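Local coordinates for VP5 (Halorubrum pleomorphic virus 6, PDB 6QGL), which probably serves as the viral envelope spike and mediates fusion of the viral membrane with that of its haloarchaeal host, at residues T308-D313 against T448-V453; G330-G335 against S462-T467. All coordinates share one frame; numbering follows the deposited sequence.

Contact 1: T308-D313 against T448-V453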
# COMPACT_ATOMS: atom_id res chain seq x y z
N THR A 308 -2.72 9.06 -20.42
CA THR A 308 -2.35 10.37 -19.88
C THR A 308 -3.57 10.78 -19.06
O THR A 308 -4.65 11.01 -19.61
CB THR A 308 -1.94 11.35 -20.99
OG1 THR A 308 -0.94 10.74 -21.81
CG2 THR A 308 -1.40 12.65 -20.44
N ILE A 309 -3.42 10.77 -17.74
CA ILE A 309 -4.47 11.06 -16.77
C ILE A 309 -4.31 12.46 -16.20
O ILE A 309 -3.20 12.96 -16.14
CB ILE A 309 -4.41 9.97 -15.64
CG1 ILE A 309 -4.58 8.55 -16.21
CG2 ILE A 309 -5.36 10.21 -14.46
CD1 ILE A 309 -5.79 8.31 -17.04
N THR A 310 -5.43 13.08 -15.78
CA THR A 310 -5.41 14.37 -15.12
C THR A 310 -6.42 14.35 -13.95
O THR A 310 -7.58 13.99 -14.12
CB THR A 310 -5.53 15.58 -16.07
OG1 THR A 310 -5.21 16.76 -15.34
CG2 THR A 310 -6.88 15.74 -16.71
N ILE A 311 -5.92 14.69 -12.75
CA ILE A 311 -6.67 14.71 -11.49
C ILE A 311 -7.48 16.01 -11.41
O ILE A 311 -6.90 17.09 -11.50
CB ILE A 311 -5.71 14.51 -10.28
CG1 ILE A 311 -4.67 13.35 -10.51
CG2 ILE A 311 -6.48 14.33 -8.95
CD1 ILE A 311 -5.20 11.89 -10.92
N GLN A 312 -8.80 15.89 -11.27
CA GLN A 312 -9.72 17.04 -11.24
C GLN A 312 -9.42 18.08 -10.16
O GLN A 312 -9.29 19.26 -10.48
CB GLN A 312 -11.17 16.57 -11.16
CG GLN A 312 -11.65 15.79 -12.38
CD GLN A 312 -13.10 15.40 -12.29
OE1 GLN A 312 -13.83 15.77 -11.35
NE2 GLN A 312 -13.57 14.63 -13.26
N ASP A 313 -9.32 17.64 -8.89
CA ASP A 313 -9.06 18.53 -7.75
C ASP A 313 -7.68 19.20 -7.77
O ASP A 313 -7.59 20.40 -7.52
CB ASP A 313 -9.28 17.80 -6.42
CG ASP A 313 -10.72 17.45 -6.12
OD1 ASP A 313 -11.62 18.04 -6.75
OD2 ASP A 313 -10.94 16.60 -5.23
N THR A 448 -9.65 12.08 -15.03
CA THR A 448 -10.13 12.13 -16.41
C THR A 448 -9.03 11.58 -17.33
O THR A 448 -7.87 11.97 -17.19
CB THR A 448 -10.61 13.54 -16.83
OG1 THR A 448 -9.51 14.43 -16.89
CG2 THR A 448 -11.61 14.12 -15.87
N VAL A 449 -9.40 10.65 -18.22
CA VAL A 449 -8.48 10.02 -19.17
C VAL A 449 -8.36 10.96 -20.37
O VAL A 449 -9.31 11.09 -21.13
CB VAL A 449 -8.92 8.58 -19.57
CG1 VAL A 449 -7.90 7.92 -20.49
CG2 VAL A 449 -9.18 7.71 -18.35
N ASP A 450 -7.22 11.66 -20.50
CA ASP A 450 -6.99 12.62 -21.59
C ASP A 450 -6.81 11.92 -22.93
O ASP A 450 -7.61 12.14 -23.85
CB ASP A 450 -5.79 13.54 -21.29
CG ASP A 450 -5.93 14.37 -20.03
OD1 ASP A 450 -7.00 14.98 -19.84
OD2 ASP A 450 -4.95 14.44 -19.25
N LYS A 451 -5.79 11.06 -23.04
CA LYS A 451 -5.48 10.31 -24.25
C LYS A 451 -4.95 8.91 -23.94
O LYS A 451 -4.38 8.68 -22.88
CB LYS A 451 -4.49 11.09 -25.16
CG LYS A 451 -3.10 11.33 -24.56
CD LYS A 451 -2.18 12.08 -25.51
CE LYS A 451 -0.81 12.29 -24.91
NZ LYS A 451 0.10 13.02 -25.83
N LEU A 452 -5.17 7.97 -24.88
CA LEU A 452 -4.71 6.59 -24.80
C LEU A 452 -3.78 6.31 -25.98
O LEU A 452 -4.23 6.27 -27.13
CB LEU A 452 -5.89 5.60 -24.75
CG LEU A 452 -6.66 5.54 -23.44
CD1 LEU A 452 -8.05 4.97 -23.65
CD2 LEU A 452 -5.92 4.72 -22.40
N VAL A 453 -2.48 6.19 -25.70
CA VAL A 453 -1.42 5.98 -26.68
C VAL A 453 -1.05 4.50 -26.78
O VAL A 453 -0.68 3.90 -25.77
CB VAL A 453 -0.17 6.87 -26.34
CG1 VAL A 453 0.97 6.66 -27.33
CG2 VAL A 453 -0.53 8.35 -26.26
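Rotation about the second side-chain bond of Ile309 (chi2 -54°) carries CD1 to Val449, whose CG2 it meets at 3.7 Å; the two side chains meet at a slant, a branch tip against a branch, on the buried face. On the other face Lys451, with chi1 64° and an extended chain beyond CG, runs its methylenes past Thr308, CE lying 3.5 Å from OG1.

The backbones form an antiparallel ladder. Thr310 and Thr448 are a hydrogen-bonded pair, each N 3.0 Å from the other's O (Thr310 N to Thr448 O, Thr448 N to Thr310 O). Further on, the register slips: Asp450, with helix-like backbone angles, is an extra residue beside Thr308, a beta bulge. Its N gives a 2.8 Å bond to Thr308 O, and Thr308 N reaches Lys451 O. The bulge turns the Asp450 side chain across the neighbouring strand, its carboxylate over the CB and CG2 of Thr310, whose OG1 is bonded to Thr317 and Ala316 O instead.

In the six-stranded antiparallel sheet, strand 305-311 is flanked by strands 317-324 and 447-454, and the short strand 337-338 borders 447-454 on its far side.

Contact 2: G330-G335 against S462-T467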
# COMPACT_ATOMS: atom_id res chain seq x y z
N GLY A 330 -15.66 -1.82 -16.28
CA GLY A 330 -15.80 -1.33 -17.64
C GLY A 330 -14.56 -0.76 -18.29
O GLY A 330 -13.54 -0.54 -17.61
N PRO A 331 -14.62 -0.49 -19.61
CA PRO A 331 -13.46 0.11 -20.29
C PRO A 331 -13.26 1.56 -19.87
O PRO A 331 -14.23 2.29 -19.68
CB PRO A 331 -13.80 -0.03 -21.77
CG PRO A 331 -15.28 -0.07 -21.83
CD PRO A 331 -15.75 -0.69 -20.54
N LEU A 332 -11.99 1.97 -19.70
CA LEU A 332 -11.64 3.34 -19.35
C LEU A 332 -11.37 4.09 -20.65
O LEU A 332 -10.28 4.00 -21.22
CB LEU A 332 -10.44 3.39 -18.37
CG LEU A 332 -10.65 2.74 -16.99
CD1 LEU A 332 -9.33 2.47 -16.32
CD2 LEU A 332 -11.53 3.60 -16.09
N SER A 333 -12.41 4.77 -21.15
CA SER A 333 -12.38 5.51 -22.41
C SER A 333 -11.78 6.91 -22.28
O SER A 333 -11.93 7.55 -21.24
CB SER A 333 -13.79 5.60 -23.00
OG SER A 333 -14.39 4.33 -23.12
N ALA A 334 -11.10 7.38 -23.35
CA ALA A 334 -10.49 8.70 -23.41
C ALA A 334 -11.59 9.76 -23.57
O ALA A 334 -12.55 9.56 -24.32
CB ALA A 334 -9.50 8.78 -24.56
N GLY A 335 -11.44 10.86 -22.84
CA GLY A 335 -12.39 11.97 -22.81
C GLY A 335 -13.40 11.86 -21.69
O GLY A 335 -14.12 12.82 -21.41
N SER A 462 -9.66 4.89 -28.48
CA SER A 462 -10.82 5.33 -27.71
C SER A 462 -10.91 4.68 -26.32
O SER A 462 -11.01 5.41 -25.34
CB SER A 462 -12.11 5.08 -28.49
OG SER A 462 -12.12 5.81 -29.71
N SER A 463 -10.87 3.33 -26.24
CA SER A 463 -11.00 2.58 -24.98
C SER A 463 -9.76 1.74 -24.59
O SER A 463 -8.78 1.70 -25.34
CB SER A 463 -12.23 1.68 -25.03
OG SER A 463 -13.42 2.42 -25.26
N THR A 464 -9.83 1.07 -23.42
CA THR A 464 -8.80 0.19 -22.86
C THR A 464 -9.22 -1.28 -22.97
O THR A 464 -10.41 -1.59 -23.01
CB THR A 464 -8.55 0.51 -21.37
OG1 THR A 464 -9.78 0.54 -20.66
CG2 THR A 464 -7.77 1.79 -21.16
N SER A 465 -8.23 -2.19 -22.99
CA SER A 465 -8.45 -3.64 -23.03
C SER A 465 -7.53 -4.31 -22.01
O SER A 465 -6.30 -4.27 -22.15
CB SER A 465 -8.23 -4.19 -24.43
OG SER A 465 -8.68 -5.53 -24.53
N PHE A 466 -8.13 -4.88 -20.96
CA PHE A 466 -7.42 -5.55 -19.88
C PHE A 466 -7.27 -7.03 -20.14
O PHE A 466 -8.16 -7.64 -20.75
CB PHE A 466 -8.10 -5.28 -18.53
CG PHE A 466 -7.97 -3.84 -18.08
CD1 PHE A 466 -8.89 -2.88 -18.49
CD2 PHE A 466 -6.91 -3.44 -17.28
CE1 PHE A 466 -8.74 -1.55 -18.11
CE2 PHE A 466 -6.77 -2.11 -16.89
CZ PHE A 466 -7.69 -1.17 -17.30
N THR A 467 -6.14 -7.61 -19.70
CA THR A 467 -5.84 -9.03 -19.87
C THR A 467 -5.36 -9.67 -18.57
O THR A 467 -4.66 -9.03 -17.77
CB THR A 467 -4.83 -9.27 -21.00
OG1 THR A 467 -3.68 -8.44 -20.81
CG2 THR A 467 -5.42 -9.04 -22.39
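Two irregular loops on the protein surface zip together through Leu332, Ser333 and Ala334 on one and Ser462, Ser463 and Thr464 on the other. Neither is a regular strand, yet 331-334 and the part from Ser463 onward are extended, and the end-to-end directions of the touching parts, 331 to 334 against 462 to 466, lie 144° apart. At one end Ala334 N donates to Ser462 O at 2.8 Å, nearly straight at the hydrogen (167°). The same Ser462 O also receives a CA-H contact from Ser333, 3.2 Å from its CA.

In the middle the two hydroxyls of Ser333 and Ser463 meet, OG to OG at 3.0 Å, and either may be the donor. The 330-335 loop follows strand 317-324 and leads to strand 337-338, while 462-467 belongs to the connection from strand 447-454 to helix 480-496, so the contact sets a loop between two strands beside the connection from the sheet to the C-terminal helix. The acceptor for Leu332 N is a side-chain hydroxyl: with chi1 51° Thr464 OG1 sits between its own N and carbonyl carbon and takes the bond at 2.8 Å.

Leu332 buries its side chain inward, where CD1 comes up to the edge of the Phe466 ring, near its plane, 4.1 Å from CZ. Both rest on Phe322 of strand 317-324, and the ring also touches Leu324. Beyond the pairing, Ser333 N bonds to Tyr338 OH and Ser465 N to Asp302 OD2.

Overall arrangement
Along the chain the segments alternate, 308-313 and 330-335 followed by 448-453 and 462-467, so the two contacts join the same two parts of the sequence. Their centres lie 12 Å apart on one side of the chain's centre, contact 1 within the six-stranded sheet and contact 2 in the loops beside it. They also touch: Gly335 N probably bonds to Val449 O, and Leu452 of strand 447-454 packs CD1 against the backbone oxygens of Leu332 and Ser462. Strand 447-454 thus pairs with 305-311 along one edge and meets the end of loop 330-335 along the other, and helix 480-496 follows in sequence from a connection fastened to this sheet region.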